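Local coordinates for protein papillomavirus transcription factor E2 (Human papillomavirus type 18, PDB 1QQH) that probably regulates viral transcription, and as in related papillomavirus E2 proteins replication too, through its N-terminal activation domain, at residues R91-V96 and T102-F107; V54-D57 and C63-Y66; M75-T80 and V96-N101. The protein carries 1 engineered substitution. All coordinates share one frame; numbering follows the deposited sequence.

Contact 1 (R91-V96 and T102-F107); sequences RGLYYV and TFYIEF
Arg91-Val96 and Thr102-Phe107 run antiparallel, Tyr94 facing Phe103 as a non-hydrogen-bonded pair and Tyr95 facing Thr102 as a hydrogen-bonded one, before the second chain turns a corner at Tyr104. Tyr95 and Thr102 exchange two backbone bonds, Tyr104 N donates to Leu93 O, Leu93 N to Ile105 O, and Phe107 N to Arg91 O (2.9 Å). On the face carrying Tyr94, Phe103 and Glu106, the Phe103 ring is sandwiched: Tyr94 CB sits over one side, 3.8 Å from the centroid, and the guanidinium of Arg91 lies flat on the other, with planes 9° apart and centres 3.8 Å apart. This is also an off-centre cation-pi contact. With CG opposite the backbone N (chi1 171°), Arg91 extends across the Phe103 side chain at about a right angle. The same guanidinium grips Glu106 side-on and nearly coplanar: NE to OE1 is 3.1 Å and NH2 to OE2 3.0 Å, each oxygen using its syn lone pair. Both bonds are nearly straight. Gly92 CA lies over one face of the Phe107 ring, 3.7 Å from its centroid; the backbone angles of Gly92, and the nearness of Ile105 O, leave no room for a CB. On the other face, Leu93 CB rests on the Tyr104 ring at 4.1 Å from the centroid, and CD2 meets Phe107 CZ. The Tyr104 hydroxyl is bonded to Thr86 OG1, and Val52 and Tyr66 also pack against Leu93. A two-point salt bridge at the edge and a phenyl ring over one face together fix the rotation of the Arg91 guanidinium, while its charge probably stabilises the ionised form of Glu106.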
ATOM      1  N   ARG A  91       4.185  31.810   9.156  1.00 32.19           N
ATOM      2  CA  ARG A  91       4.193  31.973   7.707  1.00 32.47           C
ATOM      3  C   ARG A  91       3.444  30.858   6.960  1.00 32.53           C
ATOM      4  O   ARG A  91       2.910  31.082   5.873  1.00 32.76           O
ATOM      5  CB  ARG A  91       5.632  32.051   7.186  1.00 33.52           C
ATOM      6  CG  ARG A  91       5.705  31.993   5.665  1.00 37.47           C
ATOM      7  CD  ARG A  91       7.112  32.160   5.114  1.00 41.20           C
ATOM      8  NE  ARG A  91       7.148  31.787   3.703  1.00 45.18           N
ATOM      9  CZ  ARG A  91       8.243  31.783   2.949  1.00 47.27           C
ATOM     10  NH1 ARG A  91       9.412  32.141   3.466  1.00 48.56           N
ATOM     11  NH2 ARG A  91       8.170  31.410   1.677  1.00 47.99           N
ATOM     12  N   GLY A  92       3.409  29.660   7.535  1.00 30.43           N
ATOM     13  CA  GLY A  92       2.729  28.558   6.882  1.00 29.77           C
ATOM     14  C   GLY A  92       3.299  27.209   7.273  1.00 29.60           C
ATOM     15  O   GLY A  92       3.991  27.095   8.290  1.00 28.99           O
ATOM     16  N   LEU A  93       3.005  26.181   6.478  1.00 28.84           N
ATOM     17  CA  LEU A  93       3.506  24.835   6.759  1.00 28.62           C
ATOM     18  C   LEU A  93       4.615  24.492   5.783  1.00 28.59           C
ATOM     19  O   LEU A  93       4.495  24.727   4.581  1.00 29.28           O
ATOM     20  CB  LEU A  93       2.395  23.799   6.626  1.00 27.65           C
ATOM     21  CG  LEU A  93       1.108  24.038   7.417  1.00 27.63           C
ATOM     22  CD1 LEU A  93       0.182  22.841   7.213  1.00 26.94           C
ATOM     23  CD2 LEU A  93       1.419  24.235   8.897  1.00 27.65           C
ATOM     24  N   TYR A  94       5.701  23.938   6.297  1.00 28.48           N
ATOM     25  CA  TYR A  94       6.805  23.578   5.434  1.00 29.01           C
ATOM     26  C   TYR A  94       7.545  22.359   5.966  1.00 30.01           C
ATOM     27  O   TYR A  94       7.310  21.903   7.084  1.00 29.85           O
ATOM     28  CB  TYR A  94       7.773  24.772   5.311  1.00 30.31           C
ATOM     29  CG  TYR A  94       8.537  25.127   6.583  1.00 31.83           C
ATOM     30  CD1 TYR A  94       9.798  24.582   6.842  1.00 34.07           C
ATOM     31  CD2 TYR A  94       8.005  26.012   7.518  1.00 32.66           C
ATOM     32  CE1 TYR A  94      10.514  24.912   8.001  1.00 34.35           C
ATOM     33  CE2 TYR A  94       8.707  26.351   8.678  1.00 35.07           C
ATOM     34  CZ  TYR A  94       9.964  25.795   8.912  1.00 35.65           C
ATOM     35  OH  TYR A  94      10.657  26.119  10.058  1.00 35.02           O
ATOM     36  N   TYR A  95       8.419  21.817   5.136  1.00 29.04           N
ATOM     37  CA  TYR A  95       9.252  20.711   5.540  1.00 30.92           C
ATOM     38  C   TYR A  95      10.613  21.074   4.963  1.00 32.40           C
ATOM     39  O   TYR A  95      10.693  21.772   3.949  1.00 31.94           O
ATOM     40  CB  TYR A  95       8.733  19.376   4.988  1.00 28.62           C
ATOM     41  CG  TYR A  95       8.685  19.239   3.479  1.00 29.01           C
ATOM     42  CD1 TYR A  95       9.662  18.516   2.792  1.00 28.95           C
ATOM     43  CD2 TYR A  95       7.626  19.775   2.745  1.00 28.79           C
ATOM     44  CE1 TYR A  95       9.583  18.326   1.415  1.00 28.72           C
ATOM     45  CE2 TYR A  95       7.536  19.594   1.375  1.00 27.98           C
ATOM     46  CZ  TYR A  95       8.513  18.868   0.715  1.00 28.92           C
ATOM     47  OH  TYR A  95       8.414  18.677  -0.644  1.00 29.68           O
ATOM     48  N   VAL A  96      11.680  20.647   5.627  1.00 33.32           N
ATOM     49  CA  VAL A  96      13.013  20.963   5.141  1.00 35.17           C
ATOM     50  C   VAL A  96      13.371  19.927   4.096  1.00 35.27           C
ATOM     51  O   VAL A  96      13.405  18.733   4.384  1.00 33.97           O
ATOM     52  CB  VAL A  96      14.045  20.938   6.291  1.00 35.58           C
ATOM     53  CG1 VAL A  96      15.412  21.361   5.778  1.00 37.06           C
ATOM     54  CG2 VAL A  96      13.586  21.863   7.407  1.00 36.63           C
ATOM     55  N   THR A 102      10.634  24.264   2.733  1.00 37.87           N
ATOM     56  CA  THR A 102       9.747  24.183   1.577  1.00 37.73           C
ATOM     57  C   THR A 102       8.291  24.249   2.032  1.00 37.05           C
ATOM     58  O   THR A 102       7.785  23.313   2.647  1.00 36.93           O
ATOM     59  CB  THR A 102       9.973  22.866   0.827  1.00 38.95           C
ATOM     60  OG1 THR A 102      11.380  22.695   0.609  1.00 40.64           O
ATOM     61  CG2 THR A 102       9.249  22.868  -0.519  1.00 37.61           C
ATOM     62  N   PHE A 103       7.622  25.357   1.735  1.00 35.28           N
ATOM     63  CA  PHE A 103       6.226  25.521   2.126  1.00 34.96           C
ATOM     64  C   PHE A 103       5.241  24.832   1.191  1.00 34.08           C
ATOM     65  O   PHE A 103       5.438  24.820  -0.015  1.00 34.52           O
ATOM     66  CB  PHE A 103       5.862  27.010   2.194  1.00 33.11           C
ATOM     67  CG  PHE A 103       6.535  27.741   3.304  1.00 32.49           C
ATOM     68  CD1 PHE A 103       7.867  28.115   3.196  1.00 32.00           C
ATOM     69  CD2 PHE A 103       5.850  28.011   4.485  1.00 33.60           C
ATOM     70  CE1 PHE A 103       8.515  28.742   4.248  1.00 33.64           C
ATOM     71  CE2 PHE A 103       6.481  28.636   5.545  1.00 35.15           C
ATOM     72  CZ  PHE A 103       7.824  29.005   5.428  1.00 35.12           C
ATOM     73  N   TYR A 104       4.191  24.242   1.752  1.00 34.52           N
ATOM     74  CA  TYR A 104       3.160  23.631   0.923  1.00 36.14           C
ATOM     75  C   TYR A 104       1.814  24.282   1.247  1.00 37.15           C
ATOM     76  O   TYR A 104       0.756  23.853   0.780  1.00 38.85           O
ATOM     77  CB  TYR A 104       3.118  22.102   1.092  1.00 36.14           C
ATOM     78  CG  TYR A 104       2.875  21.555   2.478  1.00 35.08           C
ATOM     79  CD1 TYR A 104       1.582  21.355   2.952  1.00 34.75           C
ATOM     80  CD2 TYR A 104       3.944  21.150   3.281  1.00 34.67           C
ATOM     81  CE1 TYR A 104       1.351  20.751   4.191  1.00 34.78           C
ATOM     82  CE2 TYR A 104       3.730  20.547   4.517  1.00 35.26           C
ATOM     83  CZ  TYR A 104       2.430  20.345   4.966  1.00 35.03           C
ATOM     84  OH  TYR A 104       2.219  19.727   6.176  1.00 34.28           O
ATOM     85  N   ILE A 105       1.886  25.329   2.066  1.00 37.82           N
ATOM     86  CA  ILE A 105       0.746  26.154   2.461  1.00 37.61           C
ATOM     87  C   ILE A 105       1.310  27.464   2.997  1.00 38.12           C
ATOM     88  O   ILE A 105       2.109  27.469   3.930  1.00 36.35           O
ATOM     89  CB  ILE A 105      -0.132  25.523   3.555  1.00 37.25           C
ATOM     90  CG1 ILE A 105      -0.976  24.392   2.965  1.00 39.59           C
ATOM     91  CG2 ILE A 105      -1.064  26.575   4.123  1.00 37.85           C
ATOM     92  CD1 ILE A 105      -2.091  23.912   3.860  1.00 38.87           C
ATOM     93  N   GLU A 106       0.913  28.568   2.376  1.00 38.13           N
ATOM     94  CA  GLU A 106       1.358  29.894   2.779  1.00 38.32           C
ATOM     95  C   GLU A 106       0.144  30.571   3.400  1.00 38.30           C
ATOM     96  O   GLU A 106      -0.878  30.770   2.735  1.00 37.50           O
ATOM     97  CB  GLU A 106       1.842  30.672   1.557  1.00 40.34           C
ATOM     98  CG  GLU A 106       3.065  30.061   0.882  1.00 43.50           C
ATOM     99  CD  GLU A 106       4.371  30.530   1.501  1.00 45.73           C
ATOM    100  OE1 GLU A 106       4.343  31.069   2.627  1.00 47.71           O
ATOM    101  OE2 GLU A 106       5.434  30.358   0.864  1.00 48.42           O
ATOM    102  N   PHE A 107       0.249  30.905   4.679  1.00 36.82           N
ATOM    103  CA  PHE A 107      -0.852  31.532   5.388  1.00 36.43           C
ATOM    104  C   PHE A 107      -1.147  32.959   4.934  1.00 37.84           C
ATOM    105  O   PHE A 107      -2.245  33.462   5.162  1.00 36.44           O
ATOM    106  CB  PHE A 107      -0.592  31.484   6.896  1.00 36.29           C
ATOM    107  CG  PHE A 107      -0.688  30.088   7.488  1.00 36.23           C
ATOM    108  CD1 PHE A 107       0.036  29.748   8.631  1.00 35.74           C
ATOM    109  CD2 PHE A 107      -1.522  29.125   6.913  1.00 35.83           C
ATOM    110  CE1 PHE A 107      -0.065  28.470   9.198  1.00 33.36           C
ATOM    111  CE2 PHE A 107      -1.629  27.848   7.471  1.00 35.35           C
ATOM    112  CZ  PHE A 107      -0.897  27.520   8.620  1.00 34.45           C
TER

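Contact 2 (V54-D57 and C63-Y66)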
ATOM      1  N   VAL A  54      -5.988  28.083  12.152  1.00 39.07           N
ATOM      2  CA  VAL A  54      -5.600  29.444  11.839  1.00 39.18           C
ATOM      3  C   VAL A  54      -6.812  30.347  11.981  1.00 41.16           C
ATOM      4  O   VAL A  54      -7.874  30.068  11.427  1.00 40.89           O
ATOM      5  CB  VAL A  54      -5.069  29.567  10.402  1.00 38.54           C
ATOM      6  CG1 VAL A  54      -4.765  31.023  10.087  1.00 37.61           C
ATOM      7  CG2 VAL A  54      -3.814  28.724  10.241  1.00 37.46           C
ATOM      8  N   TYR A  55      -6.649  31.419  12.745  1.00 43.20           N
ATOM      9  CA  TYR A  55      -7.721  32.383  12.955  1.00 45.89           C
ATOM     10  C   TYR A  55      -7.352  33.661  12.211  1.00 46.08           C
ATOM     11  O   TYR A  55      -6.339  34.289  12.514  1.00 44.66           O
ATOM     12  CB  TYR A  55      -7.886  32.685  14.446  1.00 47.21           C
ATOM     13  CG  TYR A  55      -8.185  31.469  15.288  1.00 50.06           C
ATOM     14  CD1 TYR A  55      -7.169  30.597  15.675  1.00 52.07           C
ATOM     15  CD2 TYR A  55      -9.482  31.185  15.695  1.00 51.63           C
ATOM     16  CE1 TYR A  55      -7.442  29.470  16.453  1.00 53.17           C
ATOM     17  CE2 TYR A  55      -9.769  30.063  16.471  1.00 53.59           C
ATOM     18  CZ  TYR A  55      -8.746  29.212  16.847  1.00 53.81           C
ATOM     19  OH  TYR A  55      -9.029  28.108  17.621  1.00 55.98           O
ATOM     20  N   PHE A  56      -8.171  34.034  11.233  1.00 48.22           N
ATOM     21  CA  PHE A  56      -7.916  35.234  10.451  1.00 51.22           C
ATOM     22  C   PHE A  56      -8.586  36.432  11.089  1.00 54.66           C
ATOM     23  O   PHE A  56      -9.726  36.349  11.544  1.00 55.21           O
ATOM     24  CB  PHE A  56      -8.401  35.040   9.020  1.00 48.42           C
ATOM     25  CG  PHE A  56      -7.751  33.883   8.330  1.00 46.08           C
ATOM     26  CD1 PHE A  56      -8.415  32.670   8.202  1.00 45.54           C
ATOM     27  CD2 PHE A  56      -6.446  33.991   7.853  1.00 45.62           C
ATOM     28  CE1 PHE A  56      -7.794  31.578   7.614  1.00 44.68           C
ATOM     29  CE2 PHE A  56      -5.813  32.909   7.264  1.00 43.99           C
ATOM     30  CZ  PHE A  56      -6.491  31.696   7.144  1.00 45.47           C
ATOM     31  N   ASP A  57      -7.861  37.545  11.118  1.00 59.29           N
ATOM     32  CA  ASP A  57      -8.352  38.770  11.735  1.00 63.91           C
ATOM     33  C   ASP A  57      -8.444  38.433  13.218  1.00 66.25           C
ATOM     34  O   ASP A  57      -7.946  37.390  13.644  1.00 67.26           O
ATOM     35  CB  ASP A  57      -9.730  39.143  11.184  1.00 64.63           C
ATOM     36  CG  ASP A  57      -9.774  39.127   9.664  1.00 66.86           C
ATOM     37  OD1 ASP A  57      -8.946  39.816   9.028  1.00 67.80           O
ATOM     38  OD2 ASP A  57     -10.643  38.424   9.102  1.00 68.21           O
ATOM     39  N   CYS A  63     -12.482  30.301  11.460  1.00 67.86           N
ATOM     40  CA  CYS A  63     -11.288  29.512  11.751  1.00 65.62           C
ATOM     41  C   CYS A  63     -10.967  28.407  10.740  1.00 63.17           C
ATOM     42  O   CYS A  63     -11.655  27.389  10.684  1.00 62.89           O
ATOM     43  CB  CYS A  63     -11.421  28.890  13.143  1.00 66.41           C
ATOM     44  SG  CYS A  63     -10.154  27.656  13.547  1.00 68.24           S
ATOM     45  N   MET A  64      -9.910  28.604   9.955  1.00 59.86           N
ATOM     46  CA  MET A  64      -9.493  27.608   8.976  1.00 56.81           C
ATOM     47  C   MET A  64      -8.610  26.533   9.600  1.00 53.61           C
ATOM     48  O   MET A  64      -7.810  26.805  10.498  1.00 52.25           O
ATOM     49  CB  MET A  64      -8.736  28.267   7.822  1.00 59.96           C
ATOM     50  CG  MET A  64      -9.635  28.792   6.713  1.00 63.79           C
ATOM     51  SD  MET A  64     -10.530  27.451   5.879  1.00 69.53           S
ATOM     52  CE  MET A  64      -9.593  27.314   4.321  1.00 66.40           C
ATOM     53  N   THR A  65      -8.764  25.306   9.117  1.00 49.60           N
ATOM     54  CA  THR A  65      -7.981  24.188   9.611  1.00 46.75           C
ATOM     55  C   THR A  65      -7.090  23.629   8.515  1.00 43.09           C
ATOM     56  O   THR A  65      -7.479  23.597   7.348  1.00 41.93           O
ATOM     57  CB  THR A  65      -8.886  23.060  10.138  1.00 47.24           C
ATOM     58  OG1 THR A  65      -9.518  23.484  11.351  1.00 48.79           O
ATOM     59  CG2 THR A  65      -8.070  21.816  10.429  1.00 49.18           C
ATOM     60  N   TYR A  66      -5.883  23.219   8.896  1.00 40.00           N
ATOM     61  CA  TYR A  66      -4.934  22.626   7.964  1.00 37.82           C
ATOM     62  C   TYR A  66      -4.285  21.423   8.607  1.00 36.17           C
ATOM     63  O   TYR A  66      -4.281  21.282   9.830  1.00 35.52           O
ATOM     64  CB  TYR A  66      -3.845  23.610   7.562  1.00 38.43           C
ATOM     65  CG  TYR A  66      -4.386  24.887   7.011  1.00 39.28           C
ATOM     66  CD1 TYR A  66      -4.753  25.929   7.864  1.00 37.95           C
ATOM     67  CD2 TYR A  66      -4.595  25.044   5.645  1.00 39.94           C
ATOM     68  CE1 TYR A  66      -5.313  27.079   7.378  1.00 38.23           C
ATOM     69  CE2 TYR A  66      -5.163  26.208   5.145  1.00 39.91           C
ATOM     70  CZ  TYR A  66      -5.520  27.214   6.025  1.00 39.34           C
ATOM     71  OH  TYR A  66      -6.110  28.353   5.567  1.00 38.60           O
TER
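With CG1 of Val54 opposite the backbone N (chi1 176°), CG2 lies opposite the carbonyl carbon and meets Tyr66 CE1 at 3.6 Å, while Cys63 swings SG opposite its own N (chi1 170°) and sets the sulfur over the Tyr55 ring. The sulfur lies 4.0 Å from the ring centroid and 21° off the normal, a sulfur-aromatic contact displaced toward the CE2 and CZ side of the ring. Phe56 meets its partners edge-on. Its CE1 touches Met64 CB at 3.4 Å, and its CZ approaches the Tyr66 hydroxyl from the opposite direction, OH being 3.7 Å away. The CG1 methyl of Val54 covers one face of the same phenyl. CB and CG of Met64 make the contact, and bends at chi2 and chi3 lead the rest of the chain away. Between these side chains the backbones of Val54 and Met64 form a hydrogen-bonded antiparallel pair: Val54 N donates to Met64 O at 2.8 Å and Met64 N to Val54 O at 2.9 Å. Phe107 and Trp120 close over Val54, and Lys60 makes a cation-pi contact with Tyr55. The apolar side of the pair is thus tucked under helix 107-111, whereas Tyr55 and Cys63 pack on the reverse side. The arrangement is that of the end of a beta hairpin, strands 45-56 and 63-75, in the antiparallel sheet of the E2 activation domain.

Contact 3 (M75-T80 and V96-N101)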
ATOM      1  N   MET A  75      11.432  12.746  -2.162  1.00 46.35           N
ATOM      2  CA  MET A  75      12.511  12.086  -2.874  1.00 50.72           C
ATOM      3  C   MET A  75      13.546  13.116  -3.344  1.00 51.71           C
ATOM      4  O   MET A  75      13.197  14.136  -3.936  1.00 50.49           O
ATOM      5  CB  MET A  75      11.942  11.313  -4.065  1.00 54.27           C
ATOM      6  CG  MET A  75      12.975  10.507  -4.837  1.00 59.93           C
ATOM      7  SD  MET A  75      12.266   9.668  -6.285  1.00 64.39           S
ATOM      8  CE  MET A  75      12.287   7.945  -5.733  1.00 64.29           C
ATOM      9  N   THR A  76      14.817  12.853  -3.053  1.00 53.30           N
ATOM     10  CA  THR A  76      15.884  13.758  -3.464  1.00 55.41           C
ATOM     11  C   THR A  76      16.039  13.694  -4.979  1.00 57.71           C
ATOM     12  O   THR A  76      15.459  12.828  -5.640  1.00 57.87           O
ATOM     13  CB  THR A  76      17.237  13.378  -2.822  1.00 54.25           C
ATOM     14  OG1 THR A  76      17.705  12.143  -3.376  1.00 52.89           O
ATOM     15  CG2 THR A  76      17.085  13.220  -1.320  1.00 53.55           C
ATOM     16  N   ASP A  77      16.816  14.616  -5.529  1.00 60.66           N
ATOM     17  CA  ASP A  77      17.051  14.645  -6.967  1.00 63.19           C
ATOM     18  C   ASP A  77      17.610  13.274  -7.350  1.00 63.31           C
ATOM     19  O   ASP A  77      17.194  12.668  -8.337  1.00 63.46           O
ATOM     20  CB  ASP A  77      18.060  15.742  -7.297  1.00 65.37           C
ATOM     21  CG  ASP A  77      17.810  17.016  -6.502  1.00 68.38           C
ATOM     22  OD1 ASP A  77      16.736  17.636  -6.678  1.00 69.93           O
ATOM     23  OD2 ASP A  77      18.689  17.393  -5.693  1.00 69.50           O
ATOM     24  N   ALA A  78      18.545  12.792  -6.535  1.00 63.07           N
ATOM     25  CA  ALA A  78      19.171  11.490  -6.739  1.00 62.46           C
ATOM     26  C   ALA A  78      18.122  10.380  -6.760  1.00 62.32           C
ATOM     27  O   ALA A  78      18.403   9.250  -7.166  1.00 62.64           O
ATOM     28  CB  ALA A  78      20.185  11.224  -5.628  1.00 62.07           C
ATOM     29  N   GLY A  79      16.913  10.706  -6.310  1.00 60.61           N
ATOM     30  CA  GLY A  79      15.850   9.722  -6.294  1.00 58.11           C
ATOM     31  C   GLY A  79      15.762   8.922  -5.009  1.00 57.05           C
ATOM     32  O   GLY A  79      15.054   7.918  -4.958  1.00 57.69           O
ATOM     33  N   THR A  80      16.473   9.346  -3.968  1.00 55.25           N
ATOM     34  CA  THR A  80      16.425   8.629  -2.698  1.00 53.73           C
ATOM     35  C   THR A  80      15.352   9.250  -1.805  1.00 51.90           C
ATOM     36  O   THR A  80      15.139  10.465  -1.819  1.00 51.36           O
ATOM     37  CB  THR A  80      17.778   8.672  -1.960  1.00 54.31           C
ATOM     38  OG1 THR A  80      17.997   9.980  -1.424  1.00 55.48           O
ATOM     39  CG2 THR A  80      18.908   8.332  -2.910  1.00 55.62           C
ATOM     40  N   VAL A  96      11.680  20.647   5.627  1.00 33.32           N
ATOM     41  CA  VAL A  96      13.013  20.963   5.141  1.00 35.17           C
ATOM     42  C   VAL A  96      13.371  19.927   4.096  1.00 35.27           C
ATOM     43  O   VAL A  96      13.405  18.733   4.384  1.00 33.97           O
ATOM     44  CB  VAL A  96      14.045  20.938   6.291  1.00 35.58           C
ATOM     45  CG1 VAL A  96      15.412  21.361   5.778  1.00 37.06           C
ATOM     46  CG2 VAL A  96      13.586  21.863   7.407  1.00 36.63           C
ATOM     47  N   LYS A  97      13.605  20.391   2.877  1.00 36.40           N
ATOM     48  CA  LYS A  97      13.954  19.501   1.787  1.00 39.69           C
ATOM     49  C   LYS A  97      15.400  19.750   1.373  1.00 41.66           C
ATOM     50  O   LYS A  97      15.713  20.750   0.716  1.00 41.99           O
ATOM     51  CB  LYS A  97      13.024  19.733   0.601  1.00 39.63           C
ATOM     52  CG  LYS A  97      13.268  18.785  -0.557  1.00 41.40           C
ATOM     53  CD  LYS A  97      12.326  19.072  -1.711  1.00 43.07           C
ATOM     54  CE  LYS A  97      12.545  18.101  -2.858  1.00 44.32           C
ATOM     55  NZ  LYS A  97      11.632  18.406  -3.987  1.00 46.44           N
ATOM     56  N   GLU A  98      16.278  18.834   1.763  1.00 44.18           N
ATOM     57  CA  GLU A  98      17.691  18.961   1.448  1.00 46.50           C
ATOM     58  C   GLU A  98      18.200  20.292   2.000  1.00 45.41           C
ATOM     59  O   GLU A  98      18.775  21.107   1.281  1.00 44.77           O
ATOM     60  CB  GLU A  98      17.902  18.876  -0.071  1.00 49.07           C
ATOM     61  CG  GLU A  98      17.455  17.534  -0.674  1.00 52.94           C
ATOM     62  CD  GLU A  98      17.718  17.427  -2.171  1.00 54.87           C
ATOM     63  OE1 GLU A  98      18.902  17.435  -2.568  1.00 57.17           O
ATOM     64  OE2 GLU A  98      16.745  17.332  -2.952  1.00 55.82           O
ATOM     65  N   GLY A  99      17.945  20.502   3.288  1.00 45.43           N
ATOM     66  CA  GLY A  99      18.385  21.707   3.971  1.00 44.32           C
ATOM     67  C   GLY A  99      17.587  22.985   3.785  1.00 44.00           C
ATOM     68  O   GLY A  99      17.858  23.977   4.472  1.00 43.44           O
ATOM     69  N   TYR A 100      16.608  22.983   2.883  1.00 42.76           N
ATOM     70  CA  TYR A 100      15.814  24.186   2.643  1.00 41.94           C
ATOM     71  C   TYR A 100      14.330  24.094   2.978  1.00 41.09           C
ATOM     72  O   TYR A 100      13.643  23.142   2.595  1.00 40.57           O
ATOM     73  CB  TYR A 100      15.974  24.638   1.191  1.00 43.10           C
ATOM     74  CG  TYR A 100      17.382  25.061   0.869  1.00 46.03           C
ATOM     75  CD1 TYR A 100      18.365  24.111   0.587  1.00 46.90           C
ATOM     76  CD2 TYR A 100      17.756  26.407   0.918  1.00 47.10           C
ATOM     77  CE1 TYR A 100      19.689  24.490   0.368  1.00 48.87           C
ATOM     78  CE2 TYR A 100      19.081  26.797   0.702  1.00 48.37           C
ATOM     79  CZ  TYR A 100      20.039  25.834   0.431  1.00 49.22           C
ATOM     80  OH  TYR A 100      21.353  26.201   0.252  1.00 51.13           O
ATOM     81  N   ASN A 101      13.842  25.101   3.697  1.00 39.50           N
ATOM     82  CA  ASN A 101      12.440  25.160   4.077  1.00 38.97           C
ATOM     83  C   ASN A 101      11.577  25.191   2.826  1.00 38.44           C
ATOM     84  O   ASN A 101      11.762  26.038   1.966  1.00 38.81           O
ATOM     85  CB  ASN A 101      12.168  26.407   4.911  1.00 37.28           C
ATOM     86  CG  ASN A 101      12.915  26.401   6.232  1.00 38.48           C
ATOM     87  OD1 ASN A 101      13.475  25.376   6.644  1.00 33.28           O
ATOM     88  ND2 ASN A 101      12.918  27.548   6.913  1.00 36.61           N
TER
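Asp77 and Glu98 bring their carboxylates together at a slant, the planes turned 55° from each other, with Asp77 OD2 3.1 Å from Glu98 OE1 and 3.4 Å from Glu98 OE2. Both are acceptors, and their like charges meet without a hydrogen bond. Glu98 points at the other loop from the type I' turn of Lys97-Tyr100, its chain extended beyond CG (chi2 -178°), which carries the carboxylate to Asp77 and Thr76. Asp77 comes from the type I turn that spans Thr76 to Gly79, with CG turned away from its carbonyl carbon. Beside this pair, Glu98 OE2 also lies against the backbone of Thr76, 3.7 Å from CA, and near its CB. Lys97, fully extended, runs alongside, and its CE passes 4.2 Å from Met75 O; NZ remains 5.8 Å from Asp77 OD1, so the two opposite charges are near without touching. The Thr76 hydroxyl is engaged within its own loop, where OG1 shares a hydrogen bond with Thr80 OG1 at 2.9 Å. Glu98 is held through its backbone, where N is bonded to the Tyr74 hydroxyl. Both carboxylates sit at the protein surface, where solvent can screen them, and the ammonium of Lys97 may offset part of their charge. Two acid groups this close would probably repel each other and raise the affinity of one of them for a proton.

All three contacts reach one antiparallel sheet of the E2 activation domain, contact 3 at its connecting loops. Contact 2 comes first along the chain and closes before the others open, whereas the segments of contacts 1 and 3 alternate and share Val96. Contact 1 lies in the middle, its centre about 15 Å from that of each of the others. It meets contact 2 through apolar packing, Ile105 and Phe107 on Tyr66 and Val54, and meets contact 3 along strands 92-97 and 100-103, whose connecting turn contact 3 uses. Contacts 2 and 3 lie on opposite sides of the chain's centre, about 16 Å apart at nearest atoms. The hairpin 92-103 thus runs from a partly buried aromatic region to a charged surface loop.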